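Local coordinates for sensor protein (PDB 3LIC) that probably senses an extracellular signal through a double PDC (Cache-type) domain and relays it across the membrane to a histidine kinase/response regulator module, at residues F90-Y95 / F101-I106; T63-R68 / F73-A78; R9-L14 / A229-F234. All coordinates share one frame; numbering follows the deposited sequence.

Contact 1 of 3, residues F90-Y95 / F101-I106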
ATOM      1  N   PHE A  90       2.116  -8.516  22.378  1.00 19.26           N
ATOM      2  CA  PHE A  90       3.539  -8.351  22.161  1.00 16.98           C
ATOM      3  C   PHE A  90       3.751  -8.173  20.677  1.00 15.36           C
ATOM      4  O   PHE A  90       3.422  -9.033  19.901  1.00 15.30           O
ATOM      5  CB  PHE A  90       4.303  -9.586  22.722  1.00 16.81           C
ATOM      6  CG  PHE A  90       5.857  -9.563  22.494  1.00 15.20           C
ATOM      7  CD1 PHE A  90       6.631  -8.466  22.859  1.00 15.28           C
ATOM      8  CD2 PHE A  90       6.519 -10.700  22.020  1.00 16.67           C
ATOM      9  CE1 PHE A  90       8.023  -8.440  22.678  1.00 15.39           C
ATOM     10  CE2 PHE A  90       7.924 -10.722  21.855  1.00 12.41           C
ATOM     11  CZ  PHE A  90       8.678  -9.573  22.157  1.00 14.77           C
ATOM     12  N   SER A  91       4.313  -7.040  20.275  1.00 14.14           N
ATOM     13  CA  SER A  91       4.491  -6.784  18.872  1.00 10.89           C
ATOM     14  C   SER A  91       5.629  -5.836  18.556  1.00 10.93           C
ATOM     15  O   SER A  91       5.439  -4.699  18.126  1.00  8.64           O
ATOM     16  CB  SER A  91       3.169  -6.392  18.225  1.00 10.31           C
ATOM     17  OG  SER A  91       3.351  -5.854  16.921  1.00 12.32           O
ATOM     18  N   PRO A  92       6.861  -6.345  18.708  1.00 12.51           N
ATOM     19  CA  PRO A  92       8.025  -5.582  18.228  1.00 12.42           C
ATOM     20  C   PRO A  92       7.811  -5.022  16.816  1.00 13.09           C
ATOM     21  O   PRO A  92       7.294  -5.719  15.953  1.00 13.45           O
ATOM     22  CB  PRO A  92       9.117  -6.635  18.188  1.00 12.02           C
ATOM     23  CG  PRO A  92       8.671  -7.649  19.302  1.00 14.76           C
ATOM     24  CD  PRO A  92       7.206  -7.706  19.195  1.00  9.92           C
ATOM     25  N   TYR A  93       8.282  -3.808  16.568  1.00 13.52           N
ATOM     26  CA  TYR A  93       8.051  -3.138  15.302  1.00 13.91           C
ATOM     27  C   TYR A  93       9.157  -2.130  15.074  1.00 14.05           C
ATOM     28  O   TYR A  93       9.493  -1.385  15.983  1.00 15.60           O
ATOM     29  CB  TYR A  93       6.704  -2.395  15.411  1.00 14.12           C
ATOM     30  CG  TYR A  93       6.377  -1.499  14.252  1.00 14.73           C
ATOM     31  CD1 TYR A  93       6.146  -2.033  12.960  1.00 14.14           C
ATOM     32  CD2 TYR A  93       6.241  -0.119  14.434  1.00 13.77           C
ATOM     33  CE1 TYR A  93       5.837  -1.195  11.876  1.00 11.21           C
ATOM     34  CE2 TYR A  93       5.915   0.706  13.363  1.00 11.25           C
ATOM     35  CZ  TYR A  93       5.733   0.175  12.108  1.00 10.81           C
ATOM     36  OH  TYR A  93       5.379   1.027  11.090  1.00 14.71           O
ATOM     37  N   VAL A  94       9.796  -2.146  13.910  1.00 14.08           N
ATOM     38  CA  VAL A  94      10.800  -1.134  13.559  1.00 12.84           C
ATOM     39  C   VAL A  94      10.356  -0.340  12.312  1.00 14.01           C
ATOM     40  O   VAL A  94       9.781  -0.909  11.380  1.00 15.51           O
ATOM     41  CB  VAL A  94      12.215  -1.769  13.332  1.00 12.86           C
ATOM     42  CG1 VAL A  94      13.220  -0.735  12.766  1.00  9.97           C
ATOM     43  CG2 VAL A  94      12.750  -2.433  14.612  1.00  9.74           C
ATOM     44  N   TYR A  95      10.619   0.964  12.267  1.00 14.75           N
ATOM     45  CA  TYR A  95      10.172   1.785  11.116  1.00 15.09           C
ATOM     46  C   TYR A  95      11.247   2.841  10.841  1.00 16.54           C
ATOM     47  O   TYR A  95      12.082   3.118  11.724  1.00 15.53           O
ATOM     48  CB  TYR A  95       8.759   2.411  11.319  1.00 13.41           C
ATOM     49  CG  TYR A  95       8.654   3.497  12.400  1.00 12.43           C
ATOM     50  CD1 TYR A  95       8.780   4.863  12.092  1.00 12.31           C
ATOM     51  CD2 TYR A  95       8.431   3.136  13.741  1.00 12.87           C
ATOM     52  CE1 TYR A  95       8.696   5.897  13.153  1.00  9.44           C
ATOM     53  CE2 TYR A  95       8.310   4.095  14.766  1.00 12.22           C
ATOM     54  CZ  TYR A  95       8.440   5.467  14.471  1.00 13.02           C
ATOM     55  OH  TYR A  95       8.316   6.343  15.555  1.00 15.17           O
ATOM     56  N   PHE A 101      16.018   4.584  12.717  1.00 18.23           N
ATOM     57  CA  PHE A 101      15.094   3.510  12.764  1.00 17.55           C
ATOM     58  C   PHE A 101      14.628   3.524  14.180  1.00 18.69           C
ATOM     59  O   PHE A 101      15.436   3.525  15.130  1.00 19.42           O
ATOM     60  CB  PHE A 101      15.808   2.196  12.388  1.00 17.28           C
ATOM     61  CG  PHE A 101      16.449   2.273  11.057  1.00 17.82           C
ATOM     62  CD1 PHE A 101      15.693   2.144   9.907  1.00 16.19           C
ATOM     63  CD2 PHE A 101      17.806   2.566  10.940  1.00 20.92           C
ATOM     64  CE1 PHE A 101      16.289   2.242   8.656  1.00 19.92           C
ATOM     65  CE2 PHE A 101      18.425   2.720   9.642  1.00 22.05           C
ATOM     66  CZ  PHE A 101      17.658   2.571   8.515  1.00 18.30           C
ATOM     67  N   ASN A 102      13.320   3.621  14.334  1.00 17.62           N
ATOM     68  CA  ASN A 102      12.716   3.707  15.650  1.00 17.21           C
ATOM     69  C   ASN A 102      12.200   2.351  15.947  1.00 16.48           C
ATOM     70  O   ASN A 102      11.841   1.640  15.035  1.00 18.25           O
ATOM     71  CB  ASN A 102      11.536   4.698  15.616  1.00 15.29           C
ATOM     72  CG  ASN A 102      12.046   6.177  15.560  1.00 23.20           C
ATOM     73  OD1 ASN A 102      13.265   6.416  15.654  1.00 25.20           O
ATOM     74  ND2 ASN A 102      11.143   7.139  15.429  1.00 14.76           N
ATOM     75  N   TYR A 103      12.097   2.007  17.211  1.00 16.74           N
ATOM     76  CA  TYR A 103      11.567   0.756  17.611  1.00 17.35           C
ATOM     77  C   TYR A 103      10.467   0.958  18.694  1.00 19.30           C
ATOM     78  O   TYR A 103      10.590   1.856  19.570  1.00 21.23           O
ATOM     79  CB  TYR A 103      12.666  -0.118  18.169  1.00 15.48           C
ATOM     80  CG  TYR A 103      12.068  -1.290  18.941  1.00 16.57           C
ATOM     81  CD1 TYR A 103      11.682  -2.465  18.288  1.00 14.71           C
ATOM     82  CD2 TYR A 103      11.856  -1.209  20.330  1.00 17.14           C
ATOM     83  CE1 TYR A 103      11.076  -3.542  18.993  1.00 16.20           C
ATOM     84  CE2 TYR A 103      11.305  -2.302  21.041  1.00 20.25           C
ATOM     85  CZ  TYR A 103      10.923  -3.468  20.339  1.00 18.28           C
ATOM     86  OH  TYR A 103      10.336  -4.512  21.042  1.00 21.38           O
ATOM     87  N   LEU A 104       9.387   0.170  18.644  1.00 18.20           N
ATOM     88  CA  LEU A 104       8.519   0.082  19.804  1.00 18.72           C
ATOM     89  C   LEU A 104       7.862  -1.264  19.788  1.00 18.82           C
ATOM     90  O   LEU A 104       7.677  -1.859  18.708  1.00 20.23           O
ATOM     91  CB  LEU A 104       7.434   1.182  19.860  1.00 19.18           C
ATOM     92  CG  LEU A 104       6.289   1.182  18.851  1.00 22.14           C
ATOM     93  CD1 LEU A 104       5.038   1.961  19.369  1.00 23.09           C
ATOM     94  CD2 LEU A 104       6.849   1.814  17.617  1.00 23.39           C
ATOM     95  N   ASP A 105       7.540  -1.740  20.972  1.00 17.27           N
ATOM     96  CA  ASP A 105       6.642  -2.816  21.107  1.00 17.73           C
ATOM     97  C   ASP A 105       5.216  -2.246  20.996  1.00 18.35           C
ATOM     98  O   ASP A 105       4.713  -1.583  21.930  1.00 17.57           O
ATOM     99  CB  ASP A 105       6.868  -3.522  22.453  1.00 16.73           C
ATOM    100  CG  ASP A 105       5.901  -4.624  22.664  1.00 18.89           C
ATOM    101  OD1 ASP A 105       5.044  -4.852  21.786  1.00 18.32           O
ATOM    102  OD2 ASP A 105       5.951  -5.275  23.713  1.00 22.28           O
ATOM    103  N   ILE A 106       4.560  -2.475  19.849  1.00 16.73           N
ATOM    104  CA  ILE A 106       3.239  -1.887  19.646  1.00 15.08           C
ATOM    105  C   ILE A 106       2.257  -2.347  20.759  1.00 15.93           C
ATOM    106  O   ILE A 106       1.379  -1.635  21.159  1.00 16.28           O
ATOM    107  CB  ILE A 106       2.734  -2.260  18.238  1.00 15.38           C
ATOM    108  CG1 ILE A 106       3.559  -1.549  17.166  1.00 11.17           C
ATOM    109  CG2 ILE A 106       1.289  -1.916  18.008  1.00 12.56           C
ATOM    110  CD1 ILE A 106       3.017  -1.861  15.720  1.00 10.93           C
TER

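Contact 2 of 3, residues T63-R68 / F73-A78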
ATOM      1  N   THR A  63      15.290  -4.442  12.467  1.00 14.84           N
ATOM      2  CA  THR A  63      16.156  -3.312  12.027  1.00 14.84           C
ATOM      3  C   THR A  63      16.964  -3.602  10.789  1.00 15.45           C
ATOM      4  O   THR A  63      16.960  -2.798   9.821  1.00 15.16           O
ATOM      5  CB  THR A  63      17.141  -2.840  13.128  1.00 14.65           C
ATOM      6  OG1 THR A  63      16.357  -2.479  14.240  1.00 14.58           O
ATOM      7  CG2 THR A  63      17.939  -1.572  12.666  1.00 10.52           C
ATOM      8  N   ASN A  64      17.663  -4.736  10.822  1.00 15.60           N
ATOM      9  CA  ASN A  64      18.489  -5.151   9.674  1.00 16.41           C
ATOM     10  C   ASN A  64      17.662  -5.319   8.403  1.00 15.50           C
ATOM     11  O   ASN A  64      18.072  -4.955   7.284  1.00 15.72           O
ATOM     12  CB  ASN A  64      19.168  -6.488  10.001  1.00 16.53           C
ATOM     13  CG  ASN A  64      20.203  -6.355  11.080  1.00 20.97           C
ATOM     14  OD1 ASN A  64      20.566  -5.246  11.432  1.00 22.92           O
ATOM     15  ND2 ASN A  64      20.682  -7.484  11.624  1.00 19.54           N
ATOM     16  N   ARG A  65      16.470  -5.874   8.567  1.00 15.06           N
ATOM     17  CA  ARG A  65      15.576  -6.085   7.406  1.00 14.91           C
ATOM     18  C   ARG A  65      15.092  -4.775   6.844  1.00 15.27           C
ATOM     19  O   ARG A  65      15.013  -4.609   5.620  1.00 17.85           O
ATOM     20  CB  ARG A  65      14.439  -7.070   7.812  1.00 14.32           C
ATOM     21  CG  ARG A  65      13.018  -6.679   7.405  1.00 21.94           C
ATOM     22  CD  ARG A  65      11.957  -7.868   7.755  1.00 26.68           C
ATOM     23  NE  ARG A  65      10.741  -7.820   6.969  0.50 21.12           N
ATOM     24  CZ  ARG A  65      10.489  -8.731   6.058  0.50 24.78           C
ATOM     25  NH1 ARG A  65      11.364  -9.719   5.913  0.50 28.52           N
ATOM     26  NH2 ARG A  65       9.406  -8.662   5.298  0.50 24.76           N
ATOM     27  N   ILE A  66      14.731  -3.810   7.677  1.00 14.69           N
ATOM     28  CA  ILE A  66      14.291  -2.528   7.121  1.00 15.08           C
ATOM     29  C   ILE A  66      15.524  -1.788   6.543  1.00 17.02           C
ATOM     30  O   ILE A  66      15.510  -1.207   5.436  1.00 15.17           O
ATOM     31  CB  ILE A  66      13.557  -1.722   8.282  1.00 16.35           C
ATOM     32  CG1 ILE A  66      12.195  -2.401   8.490  1.00 14.62           C
ATOM     33  CG2 ILE A  66      13.359  -0.211   7.994  1.00 12.36           C
ATOM     34  CD1 ILE A  66      11.411  -2.495   7.138  1.00 15.84           C
ATOM     35  N   GLN A  67      16.616  -1.829   7.305  1.00 17.72           N
ATOM     36  CA  GLN A  67      17.849  -1.204   6.869  1.00 19.91           C
ATOM     37  C   GLN A  67      18.310  -1.753   5.502  1.00 19.22           C
ATOM     38  O   GLN A  67      18.738  -1.008   4.622  1.00 17.98           O
ATOM     39  CB  GLN A  67      18.913  -1.439   7.938  1.00 20.69           C
ATOM     40  CG  GLN A  67      20.054  -0.453   7.898  1.00 28.93           C
ATOM     41  CD  GLN A  67      20.762  -0.336   9.275  1.00 34.93           C
ATOM     42  OE1 GLN A  67      21.351   0.689   9.580  1.00 40.42           O
ATOM     43  NE2 GLN A  67      20.702  -1.378  10.083  1.00 37.31           N
ATOM     44  N   ARG A  68      18.152  -3.051   5.304  1.00 19.60           N
ATOM     45  CA  ARG A  68      18.539  -3.665   4.027  1.00 21.00           C
ATOM     46  C   ARG A  68      17.540  -3.549   2.868  1.00 20.32           C
ATOM     47  O   ARG A  68      17.904  -3.826   1.729  1.00 20.66           O
ATOM     48  CB  ARG A  68      19.017  -5.123   4.268  1.00 22.07           C
ATOM     49  CG  ARG A  68      20.205  -5.062   5.276  1.00 26.88           C
ATOM     50  CD  ARG A  68      21.235  -6.184   5.262  1.00 35.67           C
ATOM     51  NE  ARG A  68      20.901  -7.170   6.275  1.00 44.42           N
ATOM     52  CZ  ARG A  68      21.667  -7.574   7.292  1.00 42.39           C
ATOM     53  NH1 ARG A  68      21.184  -8.497   8.124  1.00 42.82           N
ATOM     54  NH2 ARG A  68      22.889  -7.097   7.473  1.00 40.69           N
ATOM     55  N   PHE A  73       8.859   0.777   4.687  1.00 15.13           N
ATOM     56  CA  PHE A  73       8.808   1.776   5.718  1.00 15.51           C
ATOM     57  C   PHE A  73       9.023   1.137   7.099  1.00 15.19           C
ATOM     58  O   PHE A  73       9.738   1.671   7.964  1.00 17.24           O
ATOM     59  CB  PHE A  73       7.434   2.452   5.704  1.00 15.16           C
ATOM     60  CG  PHE A  73       7.287   3.447   6.792  1.00 16.90           C
ATOM     61  CD1 PHE A  73       7.949   4.701   6.692  1.00 15.19           C
ATOM     62  CD2 PHE A  73       6.551   3.142   7.961  1.00 15.45           C
ATOM     63  CE1 PHE A  73       7.869   5.620   7.721  1.00  9.55           C
ATOM     64  CE2 PHE A  73       6.484   4.061   9.016  1.00 13.43           C
ATOM     65  CZ  PHE A  73       7.168   5.308   8.884  1.00 12.02           C
ATOM     66  N   GLY A  74       8.418  -0.020   7.315  1.00 13.20           N
ATOM     67  CA  GLY A  74       8.398  -0.597   8.642  1.00 12.10           C
ATOM     68  C   GLY A  74       8.046  -2.089   8.601  1.00 11.62           C
ATOM     69  O   GLY A  74       7.517  -2.588   7.616  1.00 10.35           O
ATOM     70  N   SER A  75       8.344  -2.807   9.670  1.00 12.44           N
ATOM     71  CA  SER A  75       7.958  -4.212   9.721  1.00 14.72           C
ATOM     72  C   SER A  75       7.618  -4.647  11.137  1.00 13.57           C
ATOM     73  O   SER A  75       8.256  -4.206  12.084  1.00 15.99           O
ATOM     74  CB  SER A  75       9.081  -5.057   9.087  1.00 14.66           C
ATOM     75  OG  SER A  75       8.879  -6.421   9.419  1.00 18.43           O
ATOM     76  N   ALA A  76       6.596  -5.452  11.320  1.00 12.94           N
ATOM     77  CA  ALA A  76       6.253  -5.877  12.680  1.00 13.69           C
ATOM     78  C   ALA A  76       6.241  -7.411  12.823  1.00 13.93           C
ATOM     79  O   ALA A  76       5.974  -8.138  11.836  1.00 12.44           O
ATOM     80  CB  ALA A  76       4.861  -5.315  13.092  1.00 12.51           C
ATOM     81  N   ILE A  77       6.453  -7.884  14.053  1.00 13.84           N
ATOM     82  CA  ILE A  77       6.199  -9.271  14.399  1.00 13.90           C
ATOM     83  C   ILE A  77       5.250  -9.283  15.580  1.00 15.35           C
ATOM     84  O   ILE A  77       5.653  -8.970  16.691  1.00 15.35           O
ATOM     85  CB  ILE A  77       7.467 -10.006  14.810  1.00 14.82           C
ATOM     86  CG1 ILE A  77       8.447 -10.030  13.632  1.00 14.01           C
ATOM     87  CG2 ILE A  77       7.075 -11.473  15.387  1.00 14.40           C
ATOM     88  CD1 ILE A  77       9.757 -10.696  13.981  1.00 11.56           C
ATOM     89  N   ALA A  78       3.989  -9.668  15.336  1.00 16.04           N
ATOM     90  CA  ALA A  78       2.910  -9.433  16.272  1.00 16.28           C
ATOM     91  C   ALA A  78       2.293 -10.785  16.687  1.00 17.95           C
ATOM     92  O   ALA A  78       1.978 -11.601  15.827  1.00 19.47           O
ATOM     93  CB  ALA A  78       1.910  -8.520  15.641  1.00 15.21           C
TER

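Contact 3 of 3, residues R9-L14 / A229-F234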
ATOM      1  N   ARG A   9      -1.800  11.555 -29.530  1.00 25.81           N
ATOM      2  CA  ARG A   9      -0.407  11.434 -29.088  1.00 26.00           C
ATOM      3  C   ARG A   9      -0.340  11.585 -27.569  1.00 25.40           C
ATOM      4  O   ARG A   9       0.426  10.884 -26.934  1.00 26.54           O
ATOM      5  CB  ARG A   9       0.474  12.524 -29.728  1.00 25.95           C
ATOM      6  CG  ARG A   9       1.994  12.335 -29.640  1.00 29.81           C
ATOM      7  CD  ARG A   9       2.677  13.371 -30.613  0.50 30.69           C
ATOM      8  NE  ARG A   9       1.719  13.788 -31.654  0.50 28.89           N
ATOM      9  CZ  ARG A   9       1.653  15.008 -32.175  0.50 27.92           C
ATOM     10  NH1 ARG A   9       2.509  15.925 -31.784  0.50 28.38           N
ATOM     11  NH2 ARG A   9       0.734  15.316 -33.096  0.50 29.19           N
ATOM     12  N   LEU A  10      -1.092  12.529 -27.001  1.00 24.02           N
ATOM     13  CA  LEU A  10      -1.137  12.707 -25.566  1.00 24.19           C
ATOM     14  C   LEU A  10      -1.561  11.427 -24.851  1.00 24.16           C
ATOM     15  O   LEU A  10      -0.983  11.069 -23.805  1.00 23.09           O
ATOM     16  CB  LEU A  10      -2.055  13.873 -25.128  1.00 23.09           C
ATOM     17  CG  LEU A  10      -1.558  15.260 -25.566  1.00 24.92           C
ATOM     18  CD1 LEU A  10      -2.574  16.378 -25.240  1.00 14.80           C
ATOM     19  CD2 LEU A  10      -0.118  15.569 -24.977  1.00 21.76           C
ATOM     20  N   TYR A  11      -2.580  10.749 -25.382  1.00 24.56           N
ATOM     21  CA  TYR A  11      -3.064   9.519 -24.747  1.00 25.69           C
ATOM     22  C   TYR A  11      -2.040   8.383 -24.860  1.00 26.77           C
ATOM     23  O   TYR A  11      -1.966   7.493 -23.971  1.00 27.29           O
ATOM     24  CB  TYR A  11      -4.401   9.065 -25.326  1.00 24.73           C
ATOM     25  CG  TYR A  11      -5.594   9.704 -24.638  1.00 27.30           C
ATOM     26  CD1 TYR A  11      -5.717   9.686 -23.231  1.00 23.33           C
ATOM     27  CD2 TYR A  11      -6.606  10.332 -25.390  1.00 24.78           C
ATOM     28  CE1 TYR A  11      -6.800  10.287 -22.618  1.00 27.44           C
ATOM     29  CE2 TYR A  11      -7.713  10.913 -24.774  1.00 23.88           C
ATOM     30  CZ  TYR A  11      -7.805  10.887 -23.400  1.00 26.98           C
ATOM     31  OH  TYR A  11      -8.890  11.438 -22.803  1.00 27.23           O
ATOM     32  N   GLU A  12      -1.291   8.370 -25.960  1.00 25.92           N
ATOM     33  CA  GLU A  12      -0.333   7.277 -26.145  1.00 27.23           C
ATOM     34  C   GLU A  12       0.768   7.433 -25.104  1.00 26.87           C
ATOM     35  O   GLU A  12       1.195   6.477 -24.538  1.00 26.16           O
ATOM     36  CB  GLU A  12       0.217   7.260 -27.575  1.00 27.31           C
ATOM     37  CG  GLU A  12      -0.921   7.113 -28.590  1.00 31.65           C
ATOM     38  CD  GLU A  12      -0.442   7.029 -30.034  1.00 37.98           C
ATOM     39  OE1 GLU A  12       0.633   7.623 -30.348  1.00 40.30           O
ATOM     40  OE2 GLU A  12      -1.162   6.386 -30.838  1.00 37.64           O
ATOM     41  N   ASN A  13       1.169   8.669 -24.830  1.00 27.99           N
ATOM     42  CA  ASN A  13       2.227   8.942 -23.886  1.00 29.38           C
ATOM     43  C   ASN A  13       1.728   8.636 -22.484  1.00 28.51           C
ATOM     44  O   ASN A  13       2.429   8.024 -21.713  1.00 29.23           O
ATOM     45  CB  ASN A  13       2.677  10.393 -23.952  1.00 29.98           C
ATOM     46  CG  ASN A  13       3.371  10.735 -25.263  1.00 33.34           C
ATOM     47  OD1 ASN A  13       3.721   9.859 -26.044  1.00 37.08           O
ATOM     48  ND2 ASN A  13       3.547  12.030 -25.517  1.00 34.69           N
ATOM     49  N   LEU A  14       0.503   9.054 -22.177  1.00 27.89           N
ATOM     50  CA  LEU A  14      -0.092   8.756 -20.872  1.00 26.19           C
ATOM     51  C   LEU A  14      -0.193   7.251 -20.699  1.00 25.14           C
ATOM     52  O   LEU A  14       0.022   6.789 -19.574  1.00 24.58           O
ATOM     53  CB  LEU A  14      -1.467   9.426 -20.643  1.00 24.98           C
ATOM     54  CG  LEU A  14      -1.459  10.927 -20.352  1.00 23.27           C
ATOM     55  CD1 LEU A  14      -2.875  11.493 -20.509  1.00 19.28           C
ATOM     56  CD2 LEU A  14      -0.875  11.361 -18.960  1.00 21.46           C
ATOM     57  N   ALA A 229      -8.042  -1.694 -18.038  1.00 31.14           N
ATOM     58  CA  ALA A 229      -7.065  -0.704 -18.520  1.00 29.53           C
ATOM     59  C   ALA A 229      -7.738   0.224 -19.574  1.00 29.23           C
ATOM     60  O   ALA A 229      -8.572  -0.249 -20.351  1.00 30.40           O
ATOM     61  CB  ALA A 229      -5.853  -1.408 -19.134  1.00 27.76           C
ATOM     62  N   GLY A 230      -7.439   1.520 -19.588  1.00 26.55           N
ATOM     63  CA  GLY A 230      -7.995   2.387 -20.617  1.00 25.32           C
ATOM     64  C   GLY A 230      -7.665   3.863 -20.462  1.00 24.67           C
ATOM     65  O   GLY A 230      -7.033   4.251 -19.469  1.00 23.61           O
ATOM     66  N   GLN A 231      -8.134   4.686 -21.400  1.00 23.90           N
ATOM     67  CA  GLN A 231      -7.856   6.123 -21.408  1.00 25.90           C
ATOM     68  C   GLN A 231      -9.209   6.851 -21.358  1.00 26.20           C
ATOM     69  O   GLN A 231     -10.153   6.387 -21.930  1.00 26.89           O
ATOM     70  CB  GLN A 231      -7.115   6.531 -22.709  1.00 26.00           C
ATOM     71  CG  GLN A 231      -5.554   6.225 -22.803  1.00 29.02           C
ATOM     72  CD  GLN A 231      -5.184   4.738 -22.611  1.00 31.81           C
ATOM     73  OE1 GLN A 231      -5.442   3.909 -23.487  1.00 34.00           O
ATOM     74  NE2 GLN A 231      -4.584   4.398 -21.458  1.00 27.62           N
ATOM     75  N   ALA A 232      -9.293   8.011 -20.737  1.00 25.47           N
ATOM     76  CA  ALA A 232     -10.508   8.758 -20.749  1.00 25.74           C
ATOM     77  C   ALA A 232     -10.211  10.088 -20.108  1.00 27.15           C
ATOM     78  O   ALA A 232      -9.268  10.197 -19.362  1.00 26.38           O
ATOM     79  CB  ALA A 232     -11.588   8.051 -19.960  1.00 25.55           C
ATOM     80  N   SER A 233     -11.016  11.107 -20.392  1.00 28.49           N
ATOM     81  CA  SER A 233     -10.898  12.303 -19.611  1.00 30.72           C
ATOM     82  C   SER A 233     -11.954  12.387 -18.531  1.00 32.56           C
ATOM     83  O   SER A 233     -12.777  11.459 -18.332  1.00 31.38           O
ATOM     84  CB  SER A 233     -10.911  13.567 -20.465  1.00 30.42           C
ATOM     85  OG  SER A 233     -12.044  13.553 -21.256  1.00 29.81           O
ATOM     86  N   PHE A 234     -11.863  13.492 -17.791  1.00 34.72           N
ATOM     87  CA  PHE A 234     -12.732  13.726 -16.653  1.00 38.26           C
ATOM     88  C   PHE A 234     -12.502  15.124 -16.128  1.00 39.24           C
ATOM     89  O   PHE A 234     -11.503  15.743 -16.506  1.00 38.95           O
ATOM     90  CB  PHE A 234     -12.538  12.649 -15.574  1.00 37.09           C
ATOM     91  CG  PHE A 234     -11.410  12.908 -14.662  1.00 39.35           C
ATOM     92  CD1 PHE A 234     -11.550  13.801 -13.608  1.00 38.77           C
ATOM     93  CD2 PHE A 234     -10.213  12.232 -14.813  1.00 39.49           C
ATOM     94  CE1 PHE A 234     -10.516  14.022 -12.735  1.00 37.87           C
ATOM     95  CE2 PHE A 234      -9.186  12.463 -13.953  1.00 38.87           C
ATOM     96  CZ  PHE A 234      -9.341  13.362 -12.905  1.00 38.49           C
TER

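Contact 1 of 3, residues F90-Y95 / F101-I106
Strands 92-95 and 101-105 run antiparallel, their short axes 4.7 Å apart at the closest point and 160° between directions, with Tyr93 facing Leu104 and Tyr95 facing Asn102 as hydrogen-bonded pairs. Tyr95 and Asn102 exchange both backbone bonds, and Leu104 N donates to Tyr93 O at 3.1 Å.

On the face carrying Tyr95 and Asn102, the tyrosine ring folds back over its partner. Its CG sits between the backbone N and the carbonyl carbon (chi1 68°), which brings one ring face onto Asn102 CB, 3.7 Å from the Tyr95 ring centroid, in a CH-pi contact. The asparagine amide stands nearly perpendicular to the ring, and Asn102 ND2 gives a straight bond of 2.9 Å to Tyr95 OH, with the hydroxyl in the amide plane. Leu104 CD2 touches the edge of the Tyr93 ring, while Ile106 CD1 lies off-centre against that ring, 3.7 Å from Tyr93 CG. Farther out, Tyr93 OH is hydrogen-bonded to Asp166.

The two strands form a beta hairpin at one edge of the six-stranded antiparallel sheet of the first PDC sensor domain, where 101-105 is an outermost strand of the sheet within this chain. On the other face, toward helix 55-68, the Tyr103 ring lies alongside Pro92, whose CB is 3.7 Å from Tyr103 CE1, and Val94 CG2 meets the ring edge.

At the far end Asp105 serves as the N-cap of helix 106-109. Asp105 OD1 takes a bond from Ser91 N at 2.8 Å from above the carboxylate plane and also accepts one from Gly107 N. Asp105 OD2 lies at the edge of the Phe90 ring, 3.4 Å from Phe90 CD1. Ile106 N then donates to Ser91 O, carrying the pairing into the first turn of the helix.

Contact 2 of 3, residues T63-R68 / F73-A78
Arg65 and Ile66, neighbours on helix 55-68, point toward the start of strand 74-79, one with a polar and one with an apolar side chain. The helix axis runs at 155° to the strand, 8.3 Å away at the closest point, and the backbones come nearest at Ile66 and Gly74, whose CA atoms are 6.4 Å apart. Ile66 directs its CG1 branch at the strand: with CG1 anti to the carbonyl carbon (chi1 -74°), Ile66 CD1 comes to rest against the backbone of Gly74, 3.7 Å from its C atom, and 4.0 Å from Ser75 CB. The CG2 branch approaches Phe73 O more loosely.

Arg65 extends from CG to NE and passes beside the serine side chain, so that Ser75 OG lies 3.4 Å from Arg65 NE and obliquely to the guanidinium. Phe73 turns its CB away from the helix. Together with Gly74 it faces Asp166 in a classic beta bulge, at the start of the strand that helix 55-68 covers in this PDC domain.

The bond from Arg65 NE to Ser75 OG is weak, bent to 127° at the hydrogen, and each group has another partner: Ser75 OG bonds Thr164 O, and Arg65 NH1 bonds Asn35 O on the long helix 2-46. The helix therefore meets the strand chiefly through apolar contact at Ile66, while the arginine, tied also to helix 2-46, adds a modest polar link.

Contact 3 of 3, residues R9-L14 / A229-F234
Tyr11, the side chain that helix 9-14 lays across strand 230-234, lies against Gln231 and reaches on to Ser233. The two elements cross at 125°, with their short axes 9.3 Å apart at the closest point. The tight part is aliphatic against aromatic: Gln231 CB and CG both sit 3.5 Å from Tyr11 CD1, CB approaching the ring obliquely, and the two side chains run past one another in opposite directions. Farther along the ring, the phenol oxygen lies against the backbone, with Tyr11 OH 3.3 Å from Ala232 C. Ser233 N, at the ring edge near its plane, is 3.2 Å from Tyr11 OH, but the angle is too poor for a hydrogen bond.

Here the N-terminal part of the long helix 2-46 rests on the five-stranded antiparallel sheet, in which strand 230-235 is an outermost strand within the chain. Leu14 continues the packing inward, onto Leu243 of strand 241-248 and Val258 of strand 255-261.

The looser side begins where Gln231 bends at chi2 (57°), turning its amide away from a flat stack on the ring, with the two planes 56° apart; Gln231 NE2 bonds Ser245 OG on the adjacent strand. Ser233 meets the tyrosine only lightly, its CB 3.8 Å from Tyr11 OH, and the solvent side is marked by the exposed Glu12, turned away from the strand.

In the fold
Contacts 1 and 2 belong to one sheet, their centres 9 Å apart, and they meet where strand 92-96 pairs with strand 74-79: Val94 O lies 2.9 Å from Ser75 N, a probable hydrogen bond. Contact 2 is buried between helix and sheet, whereas contact 1 is partly buried and reaches the sheet edge. Contact 3, also partly buried and on an edge strand, lies across the chain's centre, about 43 Å from contact 1 between centres, and joins the long helix to the other sheet. Chemistry follows place: the hairpin combines backbone ladder bonds with side-chain bonds and aromatic packing, contact 2 pairs apolar packing with one weak polar link, and contact 3 relies on a tyrosine without hydrogen bonds between its segments.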